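Local coordinates for calcineurin-like phosphoesterase domain-containing protein (Aquifex aeolicus, PDB 1XM7) that is of unknown function but belongs to the calcineurin-like phosphoesterase family, and is therefore probably a hydrolase, at residues E23-F26 against K27-I31; H14-I17 against I18-N21; A158-Y162 against R163-I167. All blocks are in the same frame, centred on the assembly; numbering follows the deposited sequence.

Contact 1: E23-F26 against K27-I31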
loop_
_atom_site.group_PDB
_atom_site.type_symbol
_atom_site.label_atom_id
_atom_site.label_comp_id
_atom_site.label_asym_id
_atom_site.label_seq_id
_atom_site.Cartn_x
_atom_site.Cartn_y
_atom_site.Cartn_z
ATOM N N GLU A 23 -8.347 -3.171 -17.825
ATOM C CA GLU A 23 -9.280 -2.189 -17.323
ATOM C C GLU A 23 -8.605 -0.951 -16.730
ATOM O O GLU A 23 -8.823 0.161 -17.202
ATOM C CB GLU A 23 -10.161 -2.844 -16.263
ATOM C CG GLU A 23 -11.180 -3.853 -16.796
ATOM C CD GLU A 23 -12.405 -3.172 -17.404
ATOM O OE1 GLU A 23 -13.437 -3.861 -17.598
ATOM O OE2 GLU A 23 -12.334 -1.948 -17.690
ATOM N N VAL A 24 -7.781 -1.148 -15.706
ATOM C CA VAL A 24 -7.115 -0.039 -15.035
ATOM C C VAL A 24 -5.668 0.254 -15.399
ATOM O O VAL A 24 -5.281 1.411 -15.508
ATOM C CB VAL A 24 -7.171 -0.224 -13.526
ATOM C CG1 VAL A 24 -8.551 0.101 -13.029
ATOM C CG2 VAL A 24 -6.812 -1.658 -13.173
ATOM N N ARG A 25 -4.864 -0.788 -15.558
ATOM C CA ARG A 25 -3.455 -0.615 -15.888
ATOM C C ARG A 25 -3.253 -0.246 -17.357
ATOM O O ARG A 25 -3.929 -0.760 -18.252
ATOM C CB ARG A 25 -2.672 -1.887 -15.549
ATOM C CG ARG A 25 -2.708 -2.268 -14.072
ATOM C CD ARG A 25 -1.777 -1.416 -13.211
ATOM N NE ARG A 25 -1.868 -1.790 -11.797
ATOM C CZ ARG A 25 -0.966 -1.485 -10.864
ATOM N NH1 ARG A 25 0.121 -0.791 -11.171
ATOM N NH2 ARG A 25 -1.157 -1.882 -9.613
ATOM N N PHE A 26 -2.290 0.637 -17.586
ATOM C CA PHE A 26 -1.976 1.148 -18.910
ATOM C C PHE A 26 -0.484 1.411 -18.981
ATOM O O PHE A 26 0.155 1.625 -17.953
ATOM C CB PHE A 26 -2.698 2.464 -19.082
ATOM C CG PHE A 26 -2.398 3.437 -17.979
ATOM C CD1 PHE A 26 -1.238 4.214 -18.010
ATOM C CD2 PHE A 26 -3.243 3.537 -16.873
ATOM C CE1 PHE A 26 -0.924 5.074 -16.953
ATOM C CE2 PHE A 26 -2.936 4.400 -15.804
ATOM C CZ PHE A 26 -1.776 5.167 -15.847
ATOM N N LYS A 27 0.063 1.430 -20.190
ATOM C CA LYS A 27 1.484 1.688 -20.366
ATOM C C LYS A 27 1.884 3.051 -19.773
ATOM O O LYS A 27 1.199 4.054 -19.963
ATOM C CB LYS A 27 1.848 1.631 -21.848
ATOM C CG LYS A 27 3.339 1.780 -22.098
ATOM C CD LYS A 27 3.718 1.479 -23.544
ATOM C CE LYS A 27 5.237 1.481 -23.714
ATOM N NZ LYS A 27 5.938 0.649 -22.674
ATOM N N GLY A 28 2.993 3.076 -19.040
ATOM C CA GLY A 28 3.439 4.314 -18.433
ATOM C C GLY A 28 2.775 4.619 -17.100
ATOM O O GLY A 28 2.654 5.788 -16.724
ATOM N N PHE A 29 2.348 3.589 -16.372
ATOM C CA PHE A 29 1.699 3.816 -15.082
ATOM C C PHE A 29 2.714 4.110 -13.990
ATOM O O PHE A 29 2.381 4.717 -12.977
ATOM C CB PHE A 29 0.825 2.619 -14.687
ATOM C CG PHE A 29 1.587 1.342 -14.516
ATOM C CD1 PHE A 29 2.270 1.074 -13.328
ATOM C CD2 PHE A 29 1.645 0.413 -15.550
ATOM C CE1 PHE A 29 3.008 -0.100 -13.167
ATOM C CE2 PHE A 29 2.376 -0.766 -15.410
ATOM C CZ PHE A 29 3.065 -1.026 -14.210
ATOM N N GLU A 30 3.958 3.684 -14.191
ATOM C CA GLU A 30 4.991 3.950 -13.198
ATOM C C GLU A 30 5.195 5.457 -13.125
ATOM O O GLU A 30 5.246 6.033 -12.034
ATOM C CB GLU A 30 6.313 3.265 -13.569
ATOM C CG GLU A 30 6.285 1.747 -13.459
ATOM C CD GLU A 30 5.961 1.051 -14.772
ATOM O OE1 GLU A 30 5.208 1.621 -15.601
ATOM O OE2 GLU A 30 6.457 -0.080 -14.961
ATOM N N ILE A 31 5.298 6.095 -14.288
ATOM C CA ILE A 31 5.497 7.535 -14.358
ATOM C C ILE A 31 4.334 8.274 -13.711
ATOM O O ILE A 31 4.531 9.288 -13.043
ATOM C CB ILE A 31 5.642 8.020 -15.833
ATOM C CG1 ILE A 31 7.065 8.506 -16.102
ATOM C CG2 ILE A 31 4.699 9.190 -16.108
ATOM C CD1 ILE A 31 8.126 7.498 -15.808
#
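The Phe26 ring lies with one face over the CB of Phe29, a CH-pi contact in which that carbon sits 4.0 Å from the centroid of the Phe26 ring, displaced toward the rim. The pair marks the start of helix 29-38 in the calcineurin-like phosphoesterase fold, where Gly28 takes the N-cap position. Gly28 has a positive phi (84°), at which a CB would jam against the carbonyl O of Lys27, so the turn calls for glycine. Phe26 CG lies between the backbone N and the carbonyl carbon (chi1 54°), which brings the ring toward the first residue of the helix, with CE1 3.5 Å from Phe29 CA. Tyr176, outside the two segments, meets the Phe26 ring edge-to-face. Replacing Phe26 by alanine would probably leave Phe29 CB without the ring face that covers it and Tyr176 without its edge-to-face partner. The Arg25 guanidinium stands at 86° to the Phe29 ring; at 5.1 Å between Arg25 CZ and the Phe29 centroid, any cation-pi attraction is at most weak. It is held by the carbonyls of Asp9 and Thr10 and the carboxylate of Glu172. Phe26 O lies in the plane of the Phe29 ring, at its edge, 3.1 Å from Phe29 CD2.

Contact 2: H14-I17 against I18-N21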
loop_
_atom_site.group_PDB
_atom_site.type_symbol
_atom_site.label_atom_id
_atom_site.label_comp_id
_atom_site.label_asym_id
_atom_site.label_seq_id
_atom_site.Cartn_x
_atom_site.Cartn_y
_atom_site.Cartn_z
ATOM N N HIS A 14 6.080 -4.212 -13.575
ATOM C CA HIS A 14 5.273 -5.392 -13.870
ATOM C C HIS A 14 4.458 -5.090 -15.128
ATOM O O HIS A 14 3.230 -4.928 -15.094
ATOM C CB HIS A 14 4.332 -5.756 -12.724
ATOM C CG HIS A 14 3.674 -7.090 -12.910
ATOM N ND1 HIS A 14 2.666 -7.553 -12.092
ATOM C CD2 HIS A 14 3.886 -8.060 -13.834
ATOM C CE1 HIS A 14 2.282 -8.747 -12.506
ATOM N NE2 HIS A 14 3.006 -9.078 -13.560
ATOM N N GLU A 15 5.188 -5.011 -16.231
ATOM C CA GLU A 15 4.673 -4.713 -17.562
ATOM C C GLU A 15 3.431 -5.511 -17.934
ATOM O O GLU A 15 2.525 -4.991 -18.574
ATOM C CB GLU A 15 5.799 -4.996 -18.550
ATOM C CG GLU A 15 5.599 -4.608 -19.988
ATOM C CD GLU A 15 6.848 -4.961 -20.808
ATOM O OE1 GLU A 15 7.098 -6.173 -21.037
ATOM O OE2 GLU A 15 7.597 -4.029 -21.199
ATOM N N ASN A 16 3.398 -6.772 -17.515
ATOM C CA ASN A 16 2.299 -7.675 -17.829
ATOM C C ASN A 16 0.976 -7.354 -17.158
ATOM O O ASN A 16 -0.083 -7.793 -17.614
ATOM C CB ASN A 16 2.715 -9.105 -17.482
ATOM C CG ASN A 16 2.051 -10.133 -18.372
ATOM O OD1 ASN A 16 1.874 -9.904 -19.573
ATOM N ND2 ASN A 16 1.698 -11.279 -17.799
ATOM N N ILE A 17 1.025 -6.586 -16.079
ATOM C CA ILE A 17 -0.196 -6.239 -15.368
ATOM C C ILE A 17 -1.093 -5.352 -16.230
ATOM O O ILE A 17 -2.272 -5.165 -15.926
ATOM C CB ILE A 17 0.126 -5.535 -14.021
ATOM C CG1 ILE A 17 -1.087 -5.627 -13.097
ATOM C CG2 ILE A 17 0.512 -4.080 -14.256
ATOM C CD1 ILE A 17 -0.792 -5.289 -11.668
ATOM N N ILE A 18 -0.520 -4.806 -17.302
ATOM C CA ILE A 18 -1.261 -3.956 -18.232
ATOM C C ILE A 18 -2.213 -4.891 -18.942
ATOM O O ILE A 18 -3.335 -4.518 -19.277
ATOM C CB ILE A 18 -0.323 -3.286 -19.276
ATOM C CG1 ILE A 18 0.474 -2.148 -18.611
ATOM C CG2 ILE A 18 -1.136 -2.753 -20.440
ATOM C CD1 ILE A 18 1.590 -1.556 -19.465
ATOM N N ASN A 19 -1.745 -6.120 -19.153
ATOM C CA ASN A 19 -2.528 -7.173 -19.797
ATOM C C ASN A 19 -3.516 -7.798 -18.810
ATOM O O ASN A 19 -4.677 -8.036 -19.138
ATOM C CB ASN A 19 -1.600 -8.269 -20.318
ATOM C CG ASN A 19 -0.810 -7.835 -21.535
ATOM O OD1 ASN A 19 0.330 -8.258 -21.727
ATOM N ND2 ASN A 19 -1.419 -7.002 -22.372
ATOM N N LEU A 20 -3.043 -8.052 -17.593
ATOM C CA LEU A 20 -3.855 -8.670 -16.551
ATOM C C LEU A 20 -5.005 -7.804 -16.020
ATOM O O LEU A 20 -6.041 -8.328 -15.610
ATOM C CB LEU A 20 -2.932 -9.105 -15.413
ATOM C CG LEU A 20 -1.866 -10.091 -15.899
ATOM C CD1 LEU A 20 -0.787 -10.257 -14.861
ATOM C CD2 LEU A 20 -2.510 -11.423 -16.201
ATOM N N ASN A 21 -4.822 -6.489 -16.020
ATOM C CA ASN A 21 -5.859 -5.573 -15.556
ATOM C C ASN A 21 -5.989 -4.503 -16.616
ATOM O O ASN A 21 -5.822 -3.322 -16.341
ATOM C CB ASN A 21 -5.455 -4.939 -14.233
ATOM C CG ASN A 21 -5.119 -5.969 -13.185
ATOM O OD1 ASN A 21 -5.646 -7.083 -13.208
ATOM N ND2 ASN A 21 -4.253 -5.606 -12.248
#
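Leu20 bends back over the backbone of Asn16, one helical turn earlier. Its CB is 3.8 Å from Asn16 O and also faces Ile17 CA; CG comes closer, 3.4 Å from the same Asn16 O. With CG anti to the carbonyl carbon (chi1 -59°), the branch runs toward the preceding turn. CD1 lies 3.8 Å from Asn16 O and approaches the His14 ring obliquely, 4.2 Å from His14 CE1, the two side chains crossing at about a right angle. The His14 ring in turn stacks on Trp55, outside the segments. The chain here makes a type I beta turn from His14 to Ile17, which lies in the loop after strand 4-7 of the phosphoesterase fold and leads into the short helix 17-20. Asn16 O is gripped by two backbone donors, Leu20 N at 3.0 Å and Asn19 N at 2.8 Å. Ile18 N reaches Glu15 O in a weak bond, while Asn21 N closes on Ile17 O at 2.9 Å just where the chain leaves the helix. The side chains of Ile17 and Asn21 also meet, at an oblique angle. Ile17 CG1, anti to its own N (chi1 -160°), lies 3.3 Å from Asn21 ND2, a packing contact; Asn21 ND2 makes a weak hydrogen bond to Glu172.

Contact 3: A158-Y162 against R163-I167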
loop_
_atom_site.group_PDB
_atom_site.type_symbol
_atom_site.label_atom_id
_atom_site.label_comp_id
_atom_site.label_asym_id
_atom_site.label_seq_id
_atom_site.Cartn_x
_atom_site.Cartn_y
_atom_site.Cartn_z
ATOM N N ALA A 158 -13.907 -6.679 1.572
ATOM C CA ALA A 158 -14.863 -7.525 2.270
ATOM C C ALA A 158 -14.583 -7.270 3.750
ATOM O O ALA A 158 -15.277 -7.785 4.635
ATOM C CB ALA A 158 -14.637 -8.994 1.927
ATOM N N CYS A 159 -13.551 -6.466 4.012
ATOM C CA CYS A 159 -13.209 -6.141 5.379
ATOM C C CYS A 159 -14.292 -5.278 6.003
ATOM O O CYS A 159 -14.030 -4.210 6.556
ATOM C CB CYS A 159 -11.823 -5.471 5.484
ATOM S SG CYS A 159 -11.058 -4.320 4.255
ATOM N N LYS A 160 -15.521 -5.780 5.909
ATOM C CA LYS A 160 -16.705 -5.107 6.429
ATOM C C LYS A 160 -17.661 -6.159 6.997
ATOM O O LYS A 160 -18.569 -5.834 7.772
ATOM C CB LYS A 160 -17.402 -4.337 5.301
ATOM C CG LYS A 160 -18.283 -3.200 5.780
ATOM C CD LYS A 160 -17.437 -2.075 6.364
ATOM C CE LYS A 160 -18.298 -0.945 6.918
ATOM N NZ LYS A 160 -19.081 -1.371 8.113
ATOM N N ASP A 161 -17.453 -7.416 6.599
ATOM C CA ASP A 161 -18.273 -8.536 7.068
ATOM C C ASP A 161 -17.877 -8.894 8.499
ATOM O O ASP A 161 -18.532 -9.696 9.171
ATOM C CB ASP A 161 -18.086 -9.744 6.150
ATOM C CG ASP A 161 -18.663 -9.517 4.761
ATOM O OD1 ASP A 161 -18.436 -8.425 4.188
ATOM O OD2 ASP A 161 -19.338 -10.430 4.240
ATOM N N TYR A 162 -16.775 -8.297 8.934
ATOM C CA TYR A 162 -16.255 -8.459 10.281
ATOM C C TYR A 162 -16.334 -7.052 10.832
ATOM O O TYR A 162 -16.245 -6.087 10.074
ATOM C CB TYR A 162 -14.796 -8.911 10.262
ATOM C CG TYR A 162 -14.579 -10.281 9.669
ATOM C CD1 TYR A 162 -14.586 -10.481 8.284
ATOM C CD2 TYR A 162 -14.376 -11.388 10.495
ATOM C CE1 TYR A 162 -14.391 -11.756 7.736
ATOM C CE2 TYR A 162 -14.185 -12.665 9.957
ATOM C CZ TYR A 162 -14.192 -12.841 8.582
ATOM O OH TYR A 162 -13.996 -14.102 8.067
ATOM N N ARG A 163 -16.511 -6.914 12.137
ATOM C CA ARG A 163 -16.592 -5.577 12.706
ATOM C C ARG A 163 -15.243 -4.887 12.523
ATOM O O ARG A 163 -14.580 -4.514 13.497
ATOM C CB ARG A 163 -16.960 -5.645 14.191
ATOM C CG ARG A 163 -18.177 -4.801 14.525
ATOM C CD ARG A 163 -19.358 -5.663 14.899
ATOM N NE ARG A 163 -19.221 -6.174 16.255
ATOM C CZ ARG A 163 -20.172 -6.839 16.899
ATOM N NH1 ARG A 163 -21.330 -7.080 16.307
ATOM N NH2 ARG A 163 -19.973 -7.248 18.143
ATOM N N ILE A 164 -14.848 -4.729 11.263
ATOM C CA ILE A 164 -13.575 -4.112 10.916
ATOM C C ILE A 164 -13.756 -3.007 9.876
ATOM O O ILE A 164 -14.424 -3.199 8.851
ATOM C CB ILE A 164 -12.580 -5.170 10.349
ATOM C CG1 ILE A 164 -12.299 -6.255 11.395
ATOM C CG2 ILE A 164 -11.290 -4.500 9.935
ATOM C CD1 ILE A 164 -11.446 -7.410 10.890
ATOM N N GLU A 165 -13.170 -1.848 10.158
ATOM C CA GLU A 165 -13.230 -0.717 9.245
ATOM C C GLU A 165 -11.922 -0.698 8.465
ATOM O O GLU A 165 -10.867 -0.969 9.025
ATOM C CB GLU A 165 -13.411 0.584 10.029
ATOM C CG GLU A 165 -14.795 0.726 10.639
ATOM C CD GLU A 165 -15.903 0.644 9.593
ATOM O OE1 GLU A 165 -17.089 0.509 9.977
ATOM O OE2 GLU A 165 -15.589 0.719 8.384
ATOM N N CYS A 166 -11.978 -0.382 7.178
ATOM C CA CYS A 166 -10.762 -0.387 6.376
ATOM C C CYS A 166 -10.801 0.516 5.149
ATOM O O CYS A 166 -11.846 1.035 4.766
ATOM C CB CYS A 166 -10.467 -1.820 5.916
ATOM S SG CYS A 166 -11.737 -2.470 4.776
ATOM N N ILE A 167 -9.638 0.692 4.536
ATOM C CA ILE A 167 -9.505 1.486 3.327
ATOM C C ILE A 167 -8.405 0.845 2.491
ATOM O O ILE A 167 -7.338 0.509 3.005
ATOM C CB ILE A 167 -9.131 2.942 3.628
ATOM C CG1 ILE A 167 -8.133 3.417 2.576
ATOM C CG2 ILE A 167 -8.627 3.079 5.049
ATOM C CD1 ILE A 167 -7.326 4.606 2.980
#
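Cys159 and Cys166 hold the two halves of this loop together through a disulfide, SG to SG 2.0 Å, with the bond twisted to 92° about the sulfurs. In both cysteines SG lies between the backbone N and the carbonyl carbon, although the torsion of Cys159 (chi1 34°) is well off a staggered value, unlike that of Cys166 (65°). A second bond of Cys159 SG, to Cys157, is also modelled; since one sulfur cannot hold both partners at once, that pairing is doubtful. His145 of strand 142-145 packs against both Cys159 and Cys166. Ile164, also buried, adds apolar packing: its CD1 lies 3.7 Å from Tyr162 CB, and its side chain is pressed on Arg132, Tyr135 and Phe136 of helix 125-137. The end of the Tyr162 side chain turns away from residues 163-167, and its hydroxyl is hydrogen-bonded to Lys117. On the solvent side the contact is slacker. Lys160 and Glu165, both exposed, form a salt bridge whose hydrogen bond, from Lys160 NZ to Glu165 OE1, is weak at 3.3 Å; Lys160 CE also lies 3.5 Å from Glu165 OE2. Overall this is a cystine-closed loop leading into strand 166-168, the edge strand that runs parallel to 142-145 in the second sheet of the calcineurin-like phosphoesterase fold.

Overall arrangement
From the N terminus, strand 4-7 leads into contact 2, where a beta turn closes and passes into helix 17-20. Contact 1 begins two positions on and runs into helix 29-38. The two are in series, neither nested nor crossed, yet they touch: Arg25 CB lies 3.3 Å from Ile17 O, and Ile18 CD1 packs on Lys27 CA, so the short helix 17-20 lies against the linker to the next. Contact 3 comes much later, closing the end of the long connection between strands 142-145 and 166-168 of the other sheet. Its centre is about 28 Å from the centres of both earlier contacts, with no direct touch.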